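PDB 3N3Y: thymidylate synthase thyX from Helicobacter pylori, which probably catalyses the FAD-dependent reductive methylation of dUMP to dTMP, taking the methyl group from methylenetetrahydrofolate and reducing power from NADPH. Local coordinates for residues Leu80-Lys91 with Lys163-Ser174. Residues are numbered along the deposited sequence; the frame is centred on the assembly and turned at random.
Sequences LSRHRIASLSVK and KTHLAYSINARS. With FAD (flavin-adenine dinucleotide), chain F.
Strand 87-90, outermost in this chain's antiparallel ThyX sheet, pairs here with strand 163-171, and R82, R84 and I85 before it bind the FAD. S87 and S169 form a hydrogen-bonded pair with two nearly straight bonds, S87 N to S169 O and S169 N to S87 O, each 2.8 Å; S89 and A167 form a second such pair, its A167 N to S89 O bond more bent (149°), and K91 N to H165 O (2.9 Å) closes the row. On the face that carries L88, V90, L166 and Y168, the Y168 phenol is the centrepiece. Y168 CG stands anti to the backbone N (chi1 -170°), which carries the ring past L88 and A86 toward L80: L88 CG meets the ring edge at CD1 (3.6 Å), L80 CD2 lies over one face near the rim, and A86 CB sits 3.5 Å from Y168 OH. That hydroxyl donates to a water which in turn donates to L80 O and H83 O, tying the turn 80-83 to the sheet. The S87 and S89 hydroxyls, on the other face, bond to E61 and H62 of the second subunit. Past the strand, S174 OG donates to I85 O (2.8 Å), while S174 N caps onto N171 OD1 at the start of helix 172-182. R84 N and NE both donate to FAD O2A, R84 NH2 to O2P, and I85 N to O1A; adenine N7A lies over the centre of the R84 guanidinium, 3.2 Å above its plane. R82 forks both terminal nitrogens onto flavin O2. Four N-H groups of R84 and I85 thus bond to both phosphates, probably offsetting their negative charge, in a loop fixed by the sheet and the S174 bond.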
ATOM      1  N   LEU A  80      10.039  13.563  -0.532  1.00 26.65           N
ATOM      2  CA  LEU A  80      10.193  12.256  -1.167  1.00 27.52           C
ATOM      3  C   LEU A  80       9.541  11.155  -0.316  1.00 28.49           C
ATOM      4  O   LEU A  80       8.841  10.296  -0.839  1.00 23.60           O
ATOM      5  CB  LEU A  80      11.670  11.950  -1.412  1.00 27.42           C
ATOM      6  CG  LEU A  80      12.019  10.655  -2.138  1.00 30.03           C
ATOM      7  CD1 LEU A  80      11.407  10.655  -3.529  1.00 27.88           C
ATOM      8  CD2 LEU A  80      13.538  10.499  -2.212  1.00 26.39           C
ATOM      9  N   SER A  81       9.763  11.207   1.000  1.00 27.73           N
ATOM     10  CA  SER A  81       9.109  10.307   1.967  1.00 27.06           C
ATOM     11  C   SER A  81       7.589  10.196   1.845  1.00 28.08           C
ATOM     12  O   SER A  81       7.023   9.166   2.219  1.00 28.77           O
ATOM     13  CB  SER A  81       9.451  10.733   3.396  1.00 24.20           C
ATOM     14  OG  SER A  81      10.786  10.381   3.674  1.00 32.30           O
ATOM     15  N   ARG A  82       6.933  11.241   1.331  1.00 24.91           N
ATOM     16  CA  ARG A  82       5.465  11.238   1.187  1.00 28.26           C
ATOM     17  C   ARG A  82       4.941  10.362   0.035  1.00 28.09           C
ATOM     18  O   ARG A  82       3.736  10.064  -0.040  1.00 27.53           O
ATOM     19  CB  ARG A  82       4.909  12.666   1.077  1.00 26.62           C
ATOM     20  CG  ARG A  82       5.154  13.524   2.328  1.00 26.87           C
ATOM     21  CD  ARG A  82       4.354  12.995   3.517  1.00 26.57           C
ATOM     22  NE  ARG A  82       2.920  13.032   3.232  1.00 22.54           N
ATOM     23  CZ  ARG A  82       2.156  14.107   3.376  1.00 27.35           C
ATOM     24  NH1 ARG A  82       2.677  15.224   3.842  1.00 29.60           N
ATOM     25  NH2 ARG A  82       0.868  14.066   3.074  1.00 30.60           N
ATOM     26  N   HIS A  83       5.829   9.954  -0.864  1.00 25.16           N
ATOM     27  CA  HIS A  83       5.454   8.945  -1.860  1.00 28.33           C
ATOM     28  C   HIS A  83       5.545   7.557  -1.239  1.00 25.68           C
ATOM     29  O   HIS A  83       6.624   7.003  -1.062  1.00 25.30           O
ATOM     30  CB  HIS A  83       6.295   9.073  -3.123  1.00 27.39           C
ATOM     31  CG  HIS A  83       5.998  10.317  -3.891  1.00 30.70           C
ATOM     32  ND1 HIS A  83       5.118  10.342  -4.953  1.00 30.79           N
ATOM     33  CD2 HIS A  83       6.428  11.592  -3.726  1.00 29.91           C
ATOM     34  CE1 HIS A  83       5.036  11.577  -5.421  1.00 33.69           C
ATOM     35  NE2 HIS A  83       5.814  12.355  -4.689  1.00 32.37           N
ATOM     36  N   ARG A  84       4.385   7.019  -0.888  1.00 22.03           N
ATOM     37  CA  ARG A  84       4.305   5.859  -0.026  1.00 27.55           C
ATOM     38  C   ARG A  84       4.575   4.544  -0.758  1.00 27.90           C
ATOM     39  O   ARG A  84       4.996   3.549  -0.149  1.00 25.75           O
ATOM     40  CB  ARG A  84       2.939   5.832   0.668  1.00 27.77           C
ATOM     41  CG  ARG A  84       2.769   6.981   1.647  1.00 27.68           C
ATOM     42  CD  ARG A  84       1.334   7.197   1.984  1.00 24.23           C
ATOM     43  NE  ARG A  84       0.590   7.704   0.837  1.00 28.89           N
ATOM     44  CZ  ARG A  84      -0.693   8.028   0.886  1.00 29.68           C
ATOM     45  NH1 ARG A  84      -1.354   7.894   2.027  1.00 27.00           N
ATOM     46  NH2 ARG A  84      -1.307   8.490  -0.191  1.00 28.94           N
ATOM     47  N   ILE A  85       4.329   4.530  -2.059  1.00 25.03           N
ATOM     48  CA  ILE A  85       4.527   3.302  -2.803  1.00 26.36           C
ATOM     49  C   ILE A  85       5.944   3.221  -3.328  1.00 28.17           C
ATOM     50  O   ILE A  85       6.194   3.353  -4.528  1.00 26.58           O
ATOM     51  CB  ILE A  85       3.489   3.125  -3.892  1.00 32.88           C
ATOM     52  CG1 ILE A  85       2.104   3.398  -3.297  1.00 29.64           C
ATOM     53  CG2 ILE A  85       3.576   1.698  -4.456  1.00 29.09           C
ATOM     54  CD1 ILE A  85       0.979   3.041  -4.228  1.00 35.34           C
ATOM     55  N   ALA A  86       6.865   3.013  -2.384  1.00 25.50           N
ATOM     56  CA  ALA A  86       8.287   2.936  -2.655  1.00 28.33           C
ATOM     57  C   ALA A  86       8.988   2.426  -1.400  1.00 27.56           C
ATOM     58  O   ALA A  86       8.389   2.368  -0.337  1.00 27.47           O
ATOM     59  CB  ALA A  86       8.828   4.304  -3.065  1.00 21.96           C
ATOM     60  N   SER A  87      10.254   2.056  -1.540  1.00 28.35           N
ATOM     61  CA  SER A  87      11.066   1.572  -0.434  1.00 28.11           C
ATOM     62  C   SER A  87      12.287   2.475  -0.280  1.00 29.00           C
ATOM     63  O   SER A  87      12.952   2.789  -1.260  1.00 29.83           O
ATOM     64  CB  SER A  87      11.518   0.141  -0.700  1.00 30.04           C
ATOM     65  OG  SER A  87      10.408  -0.683  -0.938  1.00 34.03           O
ATOM     66  N   LEU A  88      12.562   2.899   0.951  1.00 28.00           N
ATOM     67  CA  LEU A  88      13.684   3.790   1.242  1.00 27.10           C
ATOM     68  C   LEU A  88      14.527   3.205   2.356  1.00 27.43           C
ATOM     69  O   LEU A  88      13.979   2.700   3.338  1.00 28.32           O
ATOM     70  CB  LEU A  88      13.186   5.138   1.744  1.00 22.19           C
ATOM     71  CG  LEU A  88      12.271   5.954   0.869  1.00 28.75           C
ATOM     72  CD1 LEU A  88      10.857   5.413   0.941  1.00 31.75           C
ATOM     73  CD2 LEU A  88      12.329   7.402   1.300  1.00 26.03           C
ATOM     74  N   SER A  89      15.847   3.293   2.215  1.00 23.85           N
ATOM     75  CA  SER A  89      16.759   3.126   3.344  1.00 26.32           C
ATOM     76  C   SER A  89      17.660   4.358   3.412  1.00 28.08           C
ATOM     77  O   SER A  89      18.441   4.631   2.505  1.00 26.07           O
ATOM     78  CB  SER A  89      17.594   1.847   3.225  1.00 31.46           C
ATOM     79  OG  SER A  89      16.776   0.697   3.067  1.00 29.15           O
ATOM     80  N   VAL A  90      17.543   5.092   4.508  1.00 27.05           N
ATOM     81  CA  VAL A  90      18.093   6.428   4.611  1.00 25.93           C
ATOM     82  C   VAL A  90      19.126   6.520   5.709  1.00 25.39           C
ATOM     83  O   VAL A  90      18.892   6.069   6.832  1.00 27.66           O
ATOM     84  CB  VAL A  90      16.967   7.452   4.907  1.00 27.96           C
ATOM     85  CG1 VAL A  90      17.510   8.873   4.930  1.00 24.03           C
ATOM     86  CG2 VAL A  90      15.856   7.327   3.861  1.00 26.06           C
ATOM     87  N   LYS A  91      20.270   7.105   5.366  1.00 26.94           N
ATOM     88  CA  LYS A  91      21.281   7.538   6.334  1.00 28.23           C
ATOM     89  C   LYS A  91      20.620   8.219   7.529  1.00 30.77           C
ATOM     90  O   LYS A  91      19.931   9.228   7.380  1.00 30.56           O
ATOM     91  CB  LYS A  91      22.253   8.532   5.672  1.00 32.43           C
ATOM     92  CG  LYS A  91      23.273   9.146   6.627  1.00 30.58           C
ATOM     93  CD  LYS A  91      24.271  10.073   5.938  1.00 31.19           C
ATOM     94  CE  LYS A  91      25.027  10.902   6.992  1.00 39.99           C
ATOM     95  NZ  LYS A  91      25.845  11.986   6.379  1.00 51.44           N
ATOM     96  N   LYS A 163      22.627  17.521   4.184  1.00 25.87           N
ATOM     97  CA  LYS A 163      22.620  16.437   3.209  1.00 32.18           C
ATOM     98  C   LYS A 163      22.313  15.054   3.776  1.00 29.04           C
ATOM     99  O   LYS A 163      22.756  14.682   4.853  1.00 30.52           O
ATOM    100  CB  LYS A 163      23.923  16.397   2.412  1.00 29.76           C
ATOM    101  CG  LYS A 163      23.964  17.383   1.267  1.00 29.56           C
ATOM    102  CD  LYS A 163      25.310  17.330   0.601  1.00 30.20           C
ATOM    103  CE  LYS A 163      25.435  18.389  -0.466  1.00 32.06           C
ATOM    104  NZ  LYS A 163      26.755  18.238  -1.136  1.00 34.58           N
ATOM    105  N   THR A 164      21.539  14.302   3.018  1.00 28.91           N
ATOM    106  CA  THR A 164      21.277  12.916   3.346  1.00 33.72           C
ATOM    107  C   THR A 164      21.682  12.013   2.166  1.00 31.28           C
ATOM    108  O   THR A 164      22.024  12.500   1.084  1.00 32.54           O
ATOM    109  CB  THR A 164      19.780  12.711   3.723  1.00 34.50           C
ATOM    110  OG1 THR A 164      19.595  11.399   4.276  1.00 37.52           O
ATOM    111  CG2 THR A 164      18.890  12.894   2.513  1.00 25.19           C
ATOM    112  N   HIS A 165      21.614  10.704   2.390  1.00 31.09           N
ATOM    113  CA  HIS A 165      22.028   9.687   1.428  1.00 28.72           C
ATOM    114  C   HIS A 165      21.048   8.526   1.594  1.00 31.05           C
ATOM    115  O   HIS A 165      20.673   8.175   2.719  1.00 29.80           O
ATOM    116  CB  HIS A 165      23.463   9.266   1.756  1.00 34.80           C
ATOM    117  CG  HIS A 165      24.008   8.155   0.915  1.00 36.53           C
ATOM    118  ND1 HIS A 165      25.000   7.309   1.370  1.00 43.10           N
ATOM    119  CD2 HIS A 165      23.729   7.759  -0.349  1.00 39.85           C
ATOM    120  CE1 HIS A 165      25.303   6.435   0.428  1.00 35.85           C
ATOM    121  NE2 HIS A 165      24.544   6.685  -0.625  1.00 41.62           N
ATOM    122  N   LEU A 166      20.585   7.957   0.486  1.00 27.36           N
ATOM    123  CA  LEU A 166      19.638   6.859   0.588  1.00 29.25           C
ATOM    124  C   LEU A 166      19.664   5.881  -0.572  1.00 26.75           C
ATOM    125  O   LEU A 166      20.072   6.210  -1.681  1.00 26.30           O
ATOM    126  CB  LEU A 166      18.208   7.393   0.743  1.00 32.53           C
ATOM    127  CG  LEU A 166      17.725   8.287  -0.397  1.00 29.10           C
ATOM    128  CD1 LEU A 166      16.239   8.174  -0.567  1.00 27.87           C
ATOM    129  CD2 LEU A 166      18.139   9.738  -0.161  1.00 30.37           C
ATOM    130  N   ALA A 167      19.229   4.663  -0.281  1.00 26.79           N
ATOM    131  CA  ALA A 167      18.812   3.728  -1.305  1.00 26.15           C
ATOM    132  C   ALA A 167      17.300   3.895  -1.473  1.00 27.62           C
ATOM    133  O   ALA A 167      16.534   3.929  -0.497  1.00 27.16           O
ATOM    134  CB  ALA A 167      19.172   2.306  -0.915  1.00 27.82           C
ATOM    135  N   TYR A 168      16.879   4.023  -2.717  1.00 24.96           N
ATOM    136  CA  TYR A 168      15.485   4.236  -3.038  1.00 26.39           C
ATOM    137  C   TYR A 168      15.071   3.203  -4.081  1.00 27.57           C
ATOM    138  O   TYR A 168      15.659   3.143  -5.153  1.00 28.33           O
ATOM    139  CB  TYR A 168      15.316   5.651  -3.601  1.00 25.48           C
ATOM    140  CG  TYR A 168      13.891   6.116  -3.776  1.00 23.82           C
ATOM    141  CD1 TYR A 168      13.060   6.298  -2.672  1.00 28.20           C
ATOM    142  CD2 TYR A 168      13.381   6.411  -5.038  1.00 25.59           C
ATOM    143  CE1 TYR A 168      11.760   6.733  -2.823  1.00 27.61           C
ATOM    144  CE2 TYR A 168      12.082   6.866  -5.196  1.00 26.36           C
ATOM    145  CZ  TYR A 168      11.276   7.013  -4.080  1.00 26.38           C
ATOM    146  OH  TYR A 168       9.988   7.444  -4.211  1.00 28.78           O
ATOM    147  N   SER A 169      14.061   2.393  -3.782  1.00 25.76           N
ATOM    148  CA  SER A 169      13.566   1.428  -4.763  1.00 26.13           C
ATOM    149  C   SER A 169      12.109   1.680  -5.074  1.00 29.38           C
ATOM    150  O   SER A 169      11.304   1.945  -4.179  1.00 30.69           O
ATOM    151  CB  SER A 169      13.754  -0.007  -4.273  1.00 29.79           C
ATOM    152  OG  SER A 169      15.131  -0.272  -4.092  1.00 32.06           O
ATOM    153  N   ILE A 170      11.764   1.579  -6.347  1.00 28.37           N
ATOM    154  CA  ILE A 170      10.437   1.950  -6.786  1.00 25.25           C
ATOM    155  C   ILE A 170      10.073   1.203  -8.084  1.00 28.98           C
ATOM    156  O   ILE A 170      10.941   0.942  -8.935  1.00 25.50           O
ATOM    157  CB  ILE A 170      10.358   3.495  -6.950  1.00 28.50           C
ATOM    158  CG1 ILE A 170       8.942   3.970  -7.310  1.00 24.11           C
ATOM    159  CG2 ILE A 170      11.392   4.000  -7.965  1.00 21.30           C
ATOM    160  CD1 ILE A 170       8.824   5.473  -7.334  1.00 20.76           C
ATOM    161  N   ASN A 171       8.800   0.841  -8.227  1.00 26.70           N
ATOM    162  CA  ASN A 171       8.351   0.204  -9.463  1.00 29.26           C
ATOM    163  C   ASN A 171       7.973   1.238 -10.532  1.00 28.08           C
ATOM    164  O   ASN A 171       7.836   2.420 -10.226  1.00 27.72           O
ATOM    165  CB  ASN A 171       7.246  -0.834  -9.206  1.00 25.69           C
ATOM    166  CG  ASN A 171       5.878  -0.221  -8.928  1.00 27.02           C
ATOM    167  OD1 ASN A 171       5.455   0.746  -9.559  1.00 25.55           O
ATOM    168  ND2 ASN A 171       5.164  -0.821  -7.997  1.00 26.92           N
ATOM    169  N   ALA A 172       7.814   0.799 -11.780  1.00 28.78           N
ATOM    170  CA  ALA A 172       7.653   1.738 -12.910  1.00 26.04           C
ATOM    171  C   ALA A 172       6.364   2.533 -12.877  1.00 27.38           C
ATOM    172  O   ALA A 172       6.338   3.681 -13.285  1.00 33.93           O
ATOM    173  CB  ALA A 172       7.785   1.026 -14.236  1.00 31.65           C
ATOM    174  N   ARG A 173       5.289   1.933 -12.387  1.00 29.30           N
ATOM    175  CA  ARG A 173       4.029   2.646 -12.270  1.00 25.51           C
ATOM    176  C   ARG A 173       4.097   3.753 -11.214  1.00 28.85           C
ATOM    177  O   ARG A 173       3.573   4.852 -11.403  1.00 29.42           O
ATOM    178  CB  ARG A 173       2.920   1.672 -11.927  1.00 26.98           C
ATOM    179  CG  ARG A 173       1.539   2.298 -11.839  1.00 26.86           C
ATOM    180  CD  ARG A 173       0.507   1.237 -11.458  1.00 28.65           C
ATOM    181  NE  ARG A 173      -0.851   1.716 -11.666  1.00 33.39           N
ATOM    182  CZ  ARG A 173      -1.936   1.177 -11.120  1.00 34.55           C
ATOM    183  NH1 ARG A 173      -1.824   0.130 -10.306  1.00 31.49           N
ATOM    184  NH2 ARG A 173      -3.135   1.693 -11.379  1.00 31.59           N
ATOM    185  N   SER A 174       4.723   3.458 -10.085  1.00 29.70           N
ATOM    186  CA  SER A 174       4.867   4.466  -9.042  1.00 29.77           C
ATOM    187  C   SER A 174       5.866   5.523  -9.489  1.00 27.58           C
ATOM    188  O   SER A 174       5.664   6.711  -9.259  1.00 28.19           O
ATOM    189  CB  SER A 174       5.316   3.839  -7.725  1.00 30.13           C
ATOM    190  OG  SER A 174       5.213   4.790  -6.683  1.00 34.71           O
TER
HETATM  191  PA  FAD F 304       1.985   7.646  -3.172  1.00 31.19           P
HETATM  192  O1A FAD F 304       3.260   6.935  -3.554  1.00 32.29           O
HETATM  193  O2A FAD F 304       1.822   7.950  -1.705  1.00 28.10           O
HETATM  194  O5B FAD F 304       0.750   6.813  -3.747  1.00 32.11           O
HETATM  195  C5B FAD F 304       0.778   6.293  -5.064  1.00 32.87           C
HETATM  196  C4B FAD F 304      -0.672   6.088  -5.441  1.00 30.54           C
HETATM  197  O4B FAD F 304      -1.227   5.117  -4.568  1.00 32.85           O
HETATM  198  C3B FAD F 304      -1.467   7.359  -5.200  1.00 31.04           C
HETATM  199  O3B FAD F 304      -1.481   8.201  -6.334  1.00 38.09           O
HETATM  200  C2B FAD F 304      -2.836   6.850  -4.814  1.00 34.20           C
HETATM  201  O2B FAD F 304      -3.533   6.548  -5.995  1.00 38.76           O
HETATM  202  C1B FAD F 304      -2.526   5.512  -4.178  1.00 32.74           C
HETATM  203  N9A FAD F 304      -2.543   5.501  -2.710  1.00 35.03           N
HETATM  204  C8A FAD F 304      -1.454   5.315  -1.905  1.00 32.22           C
HETATM  205  N7A FAD F 304      -1.890   5.320  -0.627  1.00 37.16           N
HETATM  206  C5A FAD F 304      -3.231   5.499  -0.612  1.00 31.50           C
HETATM  207  C6A FAD F 304      -4.149   5.596   0.425  1.00 37.12           C
HETATM  208  N6A FAD F 304      -3.794   5.319   1.690  1.00 36.73           N
HETATM  209  N1A FAD F 304      -5.474   5.790   0.107  1.00 32.15           N
HETATM  210  C2A FAD F 304      -5.877   5.890  -1.209  1.00 33.82           C
HETATM  211  N3A FAD F 304      -4.962   5.798  -2.225  1.00 33.44           N
HETATM  212  C4A FAD F 304      -3.658   5.611  -1.920  1.00 32.94           C
HETATM  213  N1  FAD F 304       1.188  17.084   1.464  1.00 30.46           N
HETATM  214  C2  FAD F 304       0.730  17.749   2.594  1.00 32.64           C
HETATM  215  O2  FAD F 304       0.444  17.138   3.621  1.00 29.98           O
HETATM  216  N3  FAD F 304       0.600  19.117   2.590  1.00 34.95           N
HETATM  217  C4  FAD F 304       0.919  19.826   1.450  1.00 38.92           C
HETATM  218  O4  FAD F 304       0.800  21.052   1.459  1.00 40.73           O
HETATM  219  C4X FAD F 304       1.378  19.159   0.311  1.00 35.45           C
HETATM  220  N5  FAD F 304       1.691  19.867  -0.821  1.00 37.91           N
HETATM  221  C5X FAD F 304       2.159  19.227  -1.946  1.00 42.21           C
HETATM  222  C6  FAD F 304       2.481  19.989  -3.069  1.00 38.44           C
HETATM  223  C7  FAD F 304       2.947  19.364  -4.216  1.00 40.37           C
HETATM  224  C7M FAD F 304       3.288  20.189  -5.430  1.00 38.41           C
HETATM  225  C8  FAD F 304       3.101  17.978  -4.236  1.00 35.13           C
HETATM  226  C8M FAD F 304       3.608  17.316  -5.486  1.00 34.16           C
HETATM  227  C9  FAD F 304       2.773  17.214  -3.111  1.00 35.96           C
HETATM  228  C9A FAD F 304       2.304  17.837  -1.949  1.00 36.56           C
HETATM  229  N10 FAD F 304       1.979  17.110  -0.807  1.00 37.16           N
HETATM  230  C10 FAD F 304       1.519  17.778   0.318  1.00 34.57           C
HETATM  231  C1' FAD F 304       2.129  15.609  -0.759  1.00 32.69           C
HETATM  232  C2' FAD F 304       0.916  14.875  -1.334  1.00 34.87           C
HETATM  233  O2' FAD F 304      -0.210  15.084  -0.517  1.00 33.12           O
HETATM  234  C3' FAD F 304       1.175  13.367  -1.477  1.00 35.34           C
HETATM  235  O3' FAD F 304       1.278  12.719  -0.225  1.00 32.75           O
HETATM  236  C4' FAD F 304       2.456  13.066  -2.257  1.00 37.61           C
HETATM  237  O4' FAD F 304       2.499  13.890  -3.404  1.00 42.39           O
HETATM  238  C5' FAD F 304       2.491  11.602  -2.684  1.00 34.60           C
HETATM  239  O5' FAD F 304       1.447  11.433  -3.626  1.00 36.21           O
HETATM  240  P   FAD F 304       0.685  10.030  -3.891  1.00 32.39           P
HETATM  241  O1P FAD F 304      -0.057  10.104  -5.203  1.00 36.92           O
HETATM  242  O2P FAD F 304      -0.224   9.688  -2.745  1.00 33.72           O
HETATM  243  O3P FAD F 304       1.895   8.985  -4.058  1.00 32.51           O
HETATM  244  O   HOH W   1       9.136   7.854  -1.691  1.00 28.64           O
HETATM  245  O   HOH W   2       4.473   7.812  -6.163  1.00 35.75           O
HETATM  246  O   HOH W   3       7.079   1.078  -5.939  1.00 27.42           O
HETATM  247  O   HOH W   4      19.648  11.759   6.872  1.00 34.10           O